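Local coordinates for protein uracil-dna glycosylase (Deinococcus radiodurans, PDB 4UQM) that belongs to the uracil-DNA glycosylase superfamily and folds around a four-stranded parallel sheet flanked by helices, at residues A[80-85]-A[151-156]. The protein carries 1 engineered substitution. Sequence-based numbering, arbitrary orientation.
Sequences LGQDPY and QANSHQ
Q82 lays its side-chain amide over the amide of N153. The two planes are 22° apart and stacked, and Q82 NE2 lies 3.6 Å from N153 CG. The side chains cross at about a right angle. With chi1 at 176°, Q82 CG points away from its own N, and the extended chain carries the amide across to N153. Q82 CG also touches N153 OD1 at 3.5 Å. Q82 NE2 also donates to D83 OD1 at 3.0 Å, a fairly straight bond that lies near the Q82 amide plane but meets OD1 from above the carboxylate plane.

D83 makes the direct hydrogen bond between the segments. N153 N donates to D83 OD2 at 2.7 Å and meets it from above the carboxylate plane. A water also donates to D83 OD2 and accepts from H155 N, so the carboxylate holds two backbone N-H groups of the 151-156 loop, one directly and one through water. A second water donates to Q82 O and to N153 OD1.

The loop is shaped by a type II turn from Q151 to S154, with N153 at its third position, and a type I turn from N153 to Q156. In the first turn Q151 O takes bonds from both S154 N (3.2 Å) and S154 OG (2.6 Å). Y186 of helix 185-188 touches both Q82 and N153. The nearest atom of the bound nucleic acid is about 4 Å away.

The sequence GQDPY, which starts on the last residue of strand 77-81 in the parallel sheet, is the hallmark motif of family 1 uracil-DNA glycosylases; here it is joined to the loop preceding helix 160-172.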
loop_
_atom_site.group_PDB
_atom_site.type_symbol
_atom_site.label_atom_id
_atom_site.label_comp_id
_atom_site.label_asym_id
_atom_site.label_seq_id
_atom_site.Cartn_x
_atom_site.Cartn_y
_atom_site.Cartn_z
ATOM N N LEU A 80 1.771 3.417 2.404
ATOM C CA LEU A 80 0.622 2.971 3.166
ATOM C C LEU A 80 -0.509 3.985 3.067
ATOM O O LEU A 80 -0.373 5.117 3.530
ATOM C CB LEU A 80 1.004 2.762 4.628
ATOM C CG LEU A 80 -0.016 2.043 5.515
ATOM C CD1 LEU A 80 -0.268 0.643 5.037
ATOM C CD2 LEU A 80 0.323 2.045 6.960
ATOM N N GLY A 81 -1.568 3.586 2.359
ATOM C CA GLY A 81 -2.823 4.339 2.341
ATOM C C GLY A 81 -3.800 3.861 3.401
ATOM O O GLY A 81 -3.429 3.183 4.380
ATOM N N GLN A 82 -5.034 4.321 3.233
ATOM C CA GLN A 82 -6.084 4.050 4.189
ATOM C C GLN A 82 -6.759 2.691 3.996
ATOM O O GLN A 82 -6.728 1.817 4.889
ATOM C CB GLN A 82 -7.086 5.224 4.139
ATOM C CG GLN A 82 -8.304 5.027 5.046
ATOM C CD GLN A 82 -9.289 6.149 4.942
ATOM O OE1 GLN A 82 -9.060 7.232 5.490
ATOM N NE2 GLN A 82 -10.403 5.896 4.277
ATOM N N ASP A 83 -7.411 2.549 2.857
ATOM C CA ASP A 83 -8.161 1.342 2.538
ATOM C C ASP A 83 -8.370 1.347 1.038
ATOM O O ASP A 83 -8.055 2.333 0.347
ATOM C CB ASP A 83 -9.489 1.236 3.359
ATOM C CG ASP A 83 -10.560 2.229 2.972
ATOM O OD1 ASP A 83 -10.306 3.399 2.671
ATOM O OD2 ASP A 83 -11.758 1.806 2.949
ATOM N N PRO A 84 -8.813 0.237 0.456
ATOM C CA PRO A 84 -8.851 0.161 -0.996
ATOM C C PRO A 84 -9.855 1.092 -1.623
ATOM O O PRO A 84 -10.866 1.502 -0.994
ATOM C CB PRO A 84 -9.241 -1.289 -1.281
ATOM C CG PRO A 84 -8.875 -2.030 -0.047
ATOM C CD PRO A 84 -9.151 -1.049 1.071
ATOM N N TYR A 85 -9.684 1.400 -2.904
ATOM C CA TYR A 85 -10.732 2.116 -3.626
ATOM C C TYR A 85 -12.059 1.310 -3.502
ATOM O O TYR A 85 -12.048 0.059 -3.506
ATOM C CB TYR A 85 -10.467 2.141 -5.133
ATOM C CG TYR A 85 -9.331 3.006 -5.581
ATOM C CD1 TYR A 85 -9.303 4.375 -5.327
ATOM C CD2 TYR A 85 -8.252 2.435 -6.274
ATOM C CE1 TYR A 85 -8.240 5.170 -5.788
ATOM C CE2 TYR A 85 -7.239 3.219 -6.777
ATOM C CZ TYR A 85 -7.221 4.583 -6.496
ATOM O OH TYR A 85 -6.191 5.438 -6.928
ATOM N N GLN A 151 -18.422 2.765 0.477
ATOM C CA GLN A 151 -18.336 3.162 1.875
ATOM C C GLN A 151 -16.868 3.173 2.387
ATOM O O GLN A 151 -16.351 2.155 2.866
ATOM C CB GLN A 151 -19.187 2.194 2.687
ATOM C CG GLN A 151 -20.668 2.231 2.388
ATOM C CD GLN A 151 -21.494 1.069 3.000
ATOM O OE1 GLN A 151 -21.284 0.696 4.170
ATOM N NE2 GLN A 151 -22.467 0.536 2.229
ATOM N N ALA A 152 -16.173 4.307 2.236
ATOM C CA ALA A 152 -14.804 4.383 2.665
ATOM C C ALA A 152 -14.624 4.041 4.132
ATOM O O ALA A 152 -15.372 4.489 5.001
ATOM C CB ALA A 152 -14.219 5.759 2.378
ATOM N N ASN A 153 -13.591 3.257 4.387
ATOM C CA ASN A 153 -13.176 2.839 5.734
ATOM C C ASN A 153 -14.236 1.996 6.454
ATOM O O ASN A 153 -14.205 1.848 7.657
ATOM C CB ASN A 153 -12.759 4.034 6.605
ATOM C CG ASN A 153 -11.378 3.894 7.137
ATOM O OD1 ASN A 153 -10.621 3.061 6.684
ATOM N ND2 ASN A 153 -11.018 4.723 8.096
ATOM N N SER A 154 -15.150 1.387 5.675
ATOM C CA SER A 154 -16.178 0.519 6.234
ATOM C C SER A 154 -15.673 -0.743 6.884
ATOM O O SER A 154 -16.374 -1.327 7.718
ATOM C CB SER A 154 -17.201 0.144 5.176
ATOM O OG SER A 154 -16.616 -0.236 3.938
ATOM N N HIS A 155 -14.449 -1.162 6.543
ATOM C CA HIS A 155 -13.833 -2.297 7.229
ATOM C C HIS A 155 -12.734 -1.932 8.204
ATOM O O HIS A 155 -11.955 -2.760 8.611
ATOM C CB HIS A 155 -13.328 -3.344 6.235
ATOM C CG HIS A 155 -14.424 -4.104 5.578
ATOM N ND1 HIS A 155 -14.177 -5.092 4.640
ATOM C CD2 HIS A 155 -15.765 -4.053 5.715
ATOM C CE1 HIS A 155 -15.325 -5.622 4.260
ATOM N NE2 HIS A 155 -16.307 -5.003 4.886
ATOM N N GLN A 156 -12.667 -0.647 8.577
ATOM C CA GLN A 156 -11.792 -0.223 9.665
ATOM C C GLN A 156 -12.185 -0.909 10.972
ATOM O O GLN A 156 -13.361 -1.115 11.251
ATOM C CB GLN A 156 -11.792 1.325 9.749
ATOM C CG GLN A 156 -10.804 1.960 10.706
ATOM C CD GLN A 156 -11.205 1.844 12.128
ATOM O OE1 GLN A 156 -12.394 1.796 12.462
ATOM N NE2 GLN A 156 -10.223 1.784 12.999
HETATM O O HOH W 1 -7.983 2.525 7.417
HETATM O O HOH W 2 -12.515 -0.390 4.562
#